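Local coordinates for bifunctional protein PutA (Bdellovibrio bacteriovorus, PDB 5UR2) that probably catalyses both steps of proline breakdown to glutamate, flavin-dependent oxidation of proline and then NAD-dependent oxidation of glutamate semialdehyde, at residues 330-342 with 352-366. Residues are numbered along the deposited sequence; the frame is centred on the assembly and turned at random.
Sequences SDANYELCAKYLL and FASHNVRTLAACMLY. With P5F (N-propargylglycine-modified flavin adenine dinucleotide), chain F.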
loop_
_atom_site.group_PDB
_atom_site.type_symbol
_atom_site.label_atom_id
_atom_site.label_comp_id
_atom_site.label_asym_id
_atom_site.label_seq_id
_atom_site.Cartn_x
_atom_site.Cartn_y
_atom_site.Cartn_z
ATOM N N SER B 330 25.992 16.279 31.460
ATOM C CA SER B 330 26.849 17.404 31.084
ATOM C C SER B 330 27.342 18.164 32.313
ATOM O O SER B 330 28.538 18.461 32.434
ATOM C CB SER B 330 26.106 18.340 30.138
ATOM O OG SER B 330 25.841 17.696 28.915
ATOM N N ASP B 331 26.437 18.470 33.248
ATOM C CA ASP B 331 26.841 19.153 34.472
ATOM C C ASP B 331 27.882 18.330 35.227
ATOM O O ASP B 331 28.942 18.841 35.610
ATOM C CB ASP B 331 25.622 19.390 35.372
ATOM C CG ASP B 331 24.627 20.412 34.797
ATOM O OD1 ASP B 331 24.963 21.186 33.868
ATOM O OD2 ASP B 331 23.489 20.445 35.310
ATOM N N ALA B 332 27.622 17.027 35.391
ATOM C CA ALA B 332 28.537 16.186 36.159
ATOM C C ALA B 332 29.895 16.104 35.482
ATOM O O ALA B 332 30.936 16.156 36.149
ATOM C CB ALA B 332 27.951 14.783 36.351
ATOM N N ASN B 333 29.899 15.970 34.154
ATOM C CA ASN B 333 31.154 15.939 33.419
ATOM C C ASN B 333 31.874 17.286 33.503
ATOM O O ASN B 333 33.107 17.333 33.567
ATOM C CB ASN B 333 30.885 15.559 31.960
ATOM C CG ASN B 333 32.152 15.279 31.207
ATOM O OD1 ASN B 333 32.847 14.298 31.499
ATOM N ND2 ASN B 333 32.479 16.128 30.243
ATOM N N TYR B 334 31.120 18.393 33.502
ATOM C CA TYR B 334 31.736 19.708 33.679
ATOM C C TYR B 334 32.508 19.754 34.990
ATOM O O TYR B 334 33.677 20.157 35.027
ATOM C CB TYR B 334 30.672 20.808 33.648
ATOM C CG TYR B 334 31.227 22.219 33.563
ATOM C CD1 TYR B 334 31.842 22.828 34.656
ATOM C CD2 TYR B 334 31.106 22.951 32.386
ATOM C CE1 TYR B 334 32.359 24.126 34.570
ATOM C CE2 TYR B 334 31.601 24.232 32.285
ATOM C CZ TYR B 334 32.228 24.823 33.378
ATOM O OH TYR B 334 32.719 26.101 33.243
ATOM N N GLU B 335 31.867 19.326 36.078
ATOM C CA GLU B 335 32.529 19.390 37.374
ATOM C C GLU B 335 33.741 18.463 37.418
ATOM O O GLU B 335 34.787 18.828 37.966
ATOM C CB GLU B 335 31.517 19.097 38.489
ATOM C CG GLU B 335 30.478 20.214 38.618
ATOM C CD GLU B 335 29.483 20.063 39.774
ATOM O OE1 GLU B 335 29.723 19.290 40.720
ATOM O OE2 GLU B 335 28.442 20.748 39.726
ATOM N N LEU B 336 33.638 17.285 36.804
ATOM C CA LEU B 336 34.780 16.374 36.742
ATOM C C LEU B 336 35.943 17.010 35.978
ATOM O O LEU B 336 37.096 16.961 36.421
ATOM C CB LEU B 336 34.342 15.052 36.092
ATOM C CG LEU B 336 35.421 14.000 35.829
ATOM C CD1 LEU B 336 35.816 13.318 37.164
ATOM C CD2 LEU B 336 34.990 12.967 34.800
ATOM N N CYS B 337 35.654 17.607 34.812
ATOM C CA CYS B 337 36.690 18.301 34.055
ATOM C C CYS B 337 37.277 19.467 34.844
ATOM O O CYS B 337 38.502 19.672 34.855
ATOM C CB CYS B 337 36.124 18.799 32.723
ATOM S SG CYS B 337 35.778 17.468 31.547
ATOM N N ALA B 338 36.415 20.250 35.500
ATOM C CA ALA B 338 36.884 21.404 36.258
ATOM C C ALA B 338 37.844 20.980 37.369
ATOM O O ALA B 338 38.908 21.578 37.547
ATOM C CB ALA B 338 35.690 22.187 36.808
ATOM N N LYS B 339 37.492 19.929 38.115
ATOM C CA LYS B 339 38.374 19.458 39.178
ATOM C C LYS B 339 39.737 19.061 38.616
ATOM O O LYS B 339 40.778 19.404 39.195
ATOM C CB LYS B 339 37.724 18.288 39.930
ATOM N N TYR B 340 39.751 18.367 37.468
ATOM C CA TYR B 340 41.012 17.906 36.891
ATOM C C TYR B 340 41.910 19.081 36.501
ATOM O O TYR B 340 43.099 19.103 36.838
ATOM C CB TYR B 340 40.747 17.003 35.681
ATOM C CG TYR B 340 41.989 16.267 35.211
ATOM C CD1 TYR B 340 42.353 15.048 35.778
ATOM C CD2 TYR B 340 42.798 16.790 34.220
ATOM C CE1 TYR B 340 43.490 14.375 35.367
ATOM C CE2 TYR B 340 43.938 16.123 33.796
ATOM C CZ TYR B 340 44.284 14.921 34.379
ATOM O OH TYR B 340 45.417 14.261 33.944
ATOM N N LEU B 341 41.354 20.070 35.794
ATOM C CA LEU B 341 42.140 21.236 35.405
ATOM C C LEU B 341 42.660 21.981 36.634
ATOM O O LEU B 341 43.819 22.407 36.663
ATOM C CB LEU B 341 41.297 22.164 34.529
ATOM C CG LEU B 341 40.870 21.605 33.163
ATOM C CD1 LEU B 341 39.663 22.345 32.610
ATOM C CD2 LEU B 341 42.023 21.666 32.170
ATOM N N LEU B 342 41.815 22.148 37.662
ATOM C CA LEU B 342 42.264 22.794 38.892
ATOM C C LEU B 342 43.394 22.004 39.541
ATOM O O LEU B 342 44.394 22.581 39.987
ATOM C CB LEU B 342 41.093 22.940 39.862
ATOM C CG LEU B 342 40.076 23.990 39.455
ATOM C CD1 LEU B 342 38.859 23.914 40.385
ATOM C CD2 LEU B 342 40.749 25.381 39.483
ATOM N N PHE B 352 36.132 29.291 33.783
ATOM C CA PHE B 352 34.849 28.606 33.930
ATOM C C PHE B 352 33.737 29.466 33.340
ATOM O O PHE B 352 33.364 30.495 33.912
ATOM C CB PHE B 352 34.582 28.266 35.396
ATOM C CG PHE B 352 35.566 27.291 35.953
ATOM C CD1 PHE B 352 35.807 26.099 35.295
ATOM C CD2 PHE B 352 36.279 27.577 37.100
ATOM C CE1 PHE B 352 36.730 25.200 35.777
ATOM C CE2 PHE B 352 37.209 26.673 37.600
ATOM C CZ PHE B 352 37.435 25.483 36.938
ATOM N N ALA B 353 33.223 29.047 32.187
ATOM C CA ALA B 353 32.162 29.765 31.495
ATOM C C ALA B 353 30.841 29.089 31.824
ATOM O O ALA B 353 30.590 27.971 31.372
ATOM C CB ALA B 353 32.411 29.773 29.990
ATOM N N SER B 354 30.013 29.744 32.635
ATOM C CA SER B 354 28.720 29.182 33.005
ATOM C C SER B 354 27.906 30.230 33.748
ATOM O O SER B 354 28.458 31.012 34.525
ATOM C CB SER B 354 28.865 27.943 33.893
ATOM O OG SER B 354 27.582 27.427 34.215
ATOM N N HIS B 355 26.586 30.206 33.538
ATOM C CA HIS B 355 25.653 31.026 34.308
ATOM C C HIS B 355 24.954 30.246 35.425
ATOM O O HIS B 355 24.067 30.791 36.094
ATOM C CB HIS B 355 24.607 31.658 33.387
ATOM C CG HIS B 355 25.184 32.299 32.165
ATOM N ND1 HIS B 355 25.388 31.613 30.986
ATOM C CD2 HIS B 355 25.640 33.557 31.950
ATOM C CE1 HIS B 355 25.920 32.427 30.092
ATOM N NE2 HIS B 355 26.086 33.612 30.651
ATOM N N ASN B 356 25.347 29.001 35.645
ATOM C CA ASN B 356 24.682 28.082 36.563
ATOM C C ASN B 356 25.314 28.212 37.946
ATOM O O ASN B 356 26.514 27.965 38.100
ATOM C CB ASN B 356 24.820 26.668 35.985
ATOM C CG ASN B 356 24.187 25.581 36.836
ATOM O OD1 ASN B 356 24.220 25.621 38.056
ATOM N ND2 ASN B 356 23.625 24.573 36.169
ATOM N N VAL B 357 24.509 28.603 38.950
ATOM C CA VAL B 357 25.047 28.857 40.291
ATOM C C VAL B 357 25.606 27.576 40.912
ATOM O O VAL B 357 26.625 27.617 41.606
ATOM C CB VAL B 357 23.984 29.514 41.196
ATOM C CG1 VAL B 357 24.442 29.531 42.655
ATOM C CG2 VAL B 357 23.729 30.943 40.752
ATOM N N ARG B 358 24.961 26.422 40.670
ATOM C CA ARG B 358 25.520 25.146 41.127
ATOM C C ARG B 358 26.924 24.923 40.572
ATOM O O ARG B 358 27.877 24.687 41.332
ATOM C CB ARG B 358 24.598 23.986 40.736
ATOM C CG ARG B 358 25.288 22.611 40.697
ATOM C CD ARG B 358 25.679 22.103 42.088
ATOM N NE ARG B 358 26.714 21.063 42.020
ATOM C CZ ARG B 358 26.997 20.216 43.013
ATOM N NH1 ARG B 358 26.322 20.278 44.152
ATOM N NH2 ARG B 358 27.960 19.308 42.874
ATOM N N THR B 359 27.068 25.014 39.243
ATOM C CA THR B 359 28.366 24.849 38.587
ATOM C C THR B 359 29.404 25.812 39.151
ATOM O O THR B 359 30.530 25.416 39.480
ATOM C CB THR B 359 28.212 25.075 37.080
ATOM O OG1 THR B 359 27.183 24.215 36.567
ATOM C CG2 THR B 359 29.547 24.799 36.340
ATOM N N LEU B 360 29.048 27.094 39.243
ATOM C CA LEU B 360 29.982 28.084 39.768
ATOM C C LEU B 360 30.391 27.763 41.206
ATOM O O LEU B 360 31.571 27.875 41.560
ATOM C CB LEU B 360 29.362 29.481 39.682
ATOM C CG LEU B 360 29.005 29.977 38.271
ATOM C CD1 LEU B 360 28.162 31.249 38.317
ATOM C CD2 LEU B 360 30.265 30.226 37.488
ATOM N N ALA B 361 29.428 27.385 42.054
ATOM C CA ALA B 361 29.731 27.106 43.459
ATOM C C ALA B 361 30.619 25.873 43.606
ATOM O O ALA B 361 31.497 25.836 44.474
ATOM C CB ALA B 361 28.439 26.923 44.260
ATOM N N ALA B 362 30.393 24.848 42.785
ATOM C CA ALA B 362 31.260 23.672 42.819
ATOM C C ALA B 362 32.693 24.042 42.448
ATOM O O ALA B 362 33.646 23.656 43.132
ATOM C CB ALA B 362 30.718 22.596 41.877
ATOM N N CYS B 363 32.865 24.830 41.386
ATOM C CA CYS B 363 34.204 25.258 41.014
ATOM C C CYS B 363 34.881 26.010 42.159
ATOM O O CYS B 363 36.058 25.774 42.456
ATOM C CB CYS B 363 34.144 26.123 39.762
ATOM S SG CYS B 363 33.690 25.226 38.253
ATOM N N MET B 364 34.146 26.901 42.826
ATOM C CA MET B 364 34.741 27.675 43.911
ATOM C C MET B 364 35.271 26.763 44.999
ATOM O O MET B 364 36.380 26.967 45.506
ATOM C CB MET B 364 33.722 28.643 44.509
ATOM C CG MET B 364 33.325 29.793 43.612
ATOM S SD MET B 364 31.985 30.747 44.348
ATOM C CE MET B 364 31.749 31.979 43.072
ATOM N N LEU B 365 34.477 25.760 45.382
ATOM C CA LEU B 365 34.862 24.870 46.472
ATOM C C LEU B 365 36.033 23.986 46.068
ATOM O O LEU B 365 37.000 23.830 46.828
ATOM C CB LEU B 365 33.663 24.016 46.903
ATOM C CG LEU B 365 32.934 24.500 48.154
ATOM C CD1 LEU B 365 33.825 24.387 49.375
ATOM C CD2 LEU B 365 32.515 25.938 47.959
ATOM N N TYR B 366 35.969 23.416 44.860
ATOM C CA TYR B 366 37.062 22.583 44.372
ATOM C C TYR B 366 38.365 23.371 44.363
ATOM O O TYR B 366 39.428 22.850 44.741
ATOM C CB TYR B 366 36.739 22.054 42.966
ATOM C CG TYR B 366 35.542 21.115 42.885
ATOM C CD1 TYR B 366 35.208 20.252 43.930
ATOM C CD2 TYR B 366 34.719 21.130 41.770
ATOM C CE1 TYR B 366 34.082 19.396 43.840
ATOM C CE2 TYR B 366 33.594 20.297 41.676
ATOM C CZ TYR B 366 33.284 19.430 42.703
ATOM O OH TYR B 366 32.165 18.617 42.575
HETATM P PA P5F F . 23.192 25.381 32.042
HETATM O O1A P5F F . 23.671 24.923 33.461
HETATM O O2A P5F F . 21.775 25.612 31.855
HETATM O O5B P5F F . 23.459 24.401 30.932
HETATM C C5B P5F F . 22.819 24.397 29.662
HETATM C C4B P5F F . 23.616 23.480 28.721
HETATM O O4B P5F F . 23.457 22.110 29.001
HETATM C C3B P5F F . 23.315 23.589 27.254
HETATM O O3B P5F F . 23.891 24.696 26.674
HETATM C C2B P5F F . 23.863 22.326 26.723
HETATM O O2B P5F F . 25.232 22.457 26.553
HETATM C C1B P5F F . 23.599 21.363 27.825
HETATM N N9A P5F F . 22.404 20.577 27.655
HETATM C C8A P5F F . 21.101 21.028 27.495
HETATM N N7A P5F F . 20.292 19.966 27.395
HETATM C C5A P5F F . 21.032 18.787 27.500
HETATM C C6A P5F F . 20.738 17.426 27.449
HETATM N N6A P5F F . 19.387 16.974 27.274
HETATM N N1A P5F F . 21.719 16.510 27.564
HETATM C C2A P5F F . 23.005 16.885 27.736
HETATM N N3A P5F F . 23.328 18.210 27.761
HETATM C C4A P5F F . 22.394 19.164 27.656
HETATM N N1 P5F F . 29.655 26.980 23.547
HETATM C C2 P5F F . 30.411 26.224 22.577
HETATM O O2 P5F F . 29.939 24.986 22.206
HETATM N N3 P5F F . 31.627 26.741 22.022
HETATM C C4 P5F F . 32.141 28.009 22.388
HETATM O O4 P5F F . 33.335 28.453 21.806
HETATM C C4X P5F F . 31.339 28.812 23.404
HETATM N N5 P5F F . 31.700 30.185 23.754
HETATM C C5X P5F F . 31.152 30.692 25.027
HETATM C C6 P5F F . 31.850 31.801 25.748
HETATM C C7 P5F F . 31.375 32.231 27.013
HETATM C C7M P5F F . 32.092 33.353 27.731
HETATM C C8 P5F F . 30.235 31.611 27.607
HETATM C C8M P5F F . 29.706 32.039 28.952
HETATM C C9 P5F F . 29.571 30.559 26.933
HETATM C C9A P5F F . 30.061 30.103 25.601
HETATM N N10 P5F F . 29.384 28.999 24.917
HETATM C C10 P5F F . 30.153 28.285 23.936
HETATM C "C1'" P5F F . 28.051 28.494 25.326
HETATM C "C2'" P5F F . 28.131 27.503 26.488
HETATM O "O2'" P5F F . 28.733 26.349 26.039
HETATM C "C3'" P5F F . 26.787 27.153 27.131
HETATM O "O3'" P5F F . 25.994 26.544 26.183
HETATM C "C4'" P5F F . 26.011 28.337 27.690
HETATM O "O4'" P5F F . 26.941 29.294 28.067
HETATM C "C5'" P5F F . 24.999 28.000 28.802
HETATM O "O5'" P5F F . 25.460 27.030 29.721
HETATM P P P5F F . 25.240 27.077 31.327
HETATM O O1P P5F F . 26.318 26.377 32.240
HETATM O O2P P5F F . 24.995 28.619 31.530
HETATM O O3P P5F F . 23.654 26.680 31.484
HETATM C C21 P5F F . 31.132 31.174 21.398
HETATM C C22 P5F F . 31.523 30.721 22.609
HETATM C C23 P5F F . 31.776 30.653 20.102
HETATM O O HOH W 1 23.837 21.752 37.882
HETATM O O HOH W 2 26.762 21.795 37.559
#
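E335 OE1 takes two donors from the other helix. R358 NH2 reaches it at 2.8 Å on the syn lone pair, and Y366 OH comes from the anti side at 3.1 Å, tilted from the carboxylate plane. R358 NE binds E335 OE2 at 2.9 Å. This is a side-on, two-nitrogen salt bridge, with carboxylate and guanidinium planes only 15° apart. R358 NH2 also bonds Q7 OE1 of helix 6-22, and its NH1 bonds L444 O. The E335 chain runs extended beyond CG and fits as a knob among R358, T359, A362 and Y366. A362 CB lies 3.5 Å from E335 CD. A water joins E335 OE2 to T359 OG1, which also bonds K303.

Apolar packing continues along the same interface. T359 CG2 sits over one face of the Y334 ring, 3.4 Å from Y334 CE1. C363 SG meets the edge of that ring and lies over the centre of the F352 ring. L342 CG meets the edge of the F352 ring, and A338 CB touches its CE1. CG of Y334 is anti to the backbone N (chi1 -169°), which sends the ring toward the end of strand 349-353. There its hydroxyl bonds L301 O of the neighbouring barrel strand.

The two helices run nearly parallel, 26° apart, on the outside of the proline dehydrogenase TIM barrel. Strand 349-353 and its following turn bring the chain to the pyrophosphate of the cofactor. S354 OG bonds P5F O1P at 2.6 Å and accepts from N356 N in an ST turn. H355 N and ND1 both bond P5F O2P. N356, at the N-cap of helix 357-369, accepts T359 N with OD1 and gives ND2 to P5F O1A at 2.7 Å. These donors, with nearby K303, would be expected to offset the phosphate charge. The E335-R358 salt bridge joins the helix carrying S330, whose OG bonds adenine N3A, to the helix after the phosphate-binding turn S354-N356.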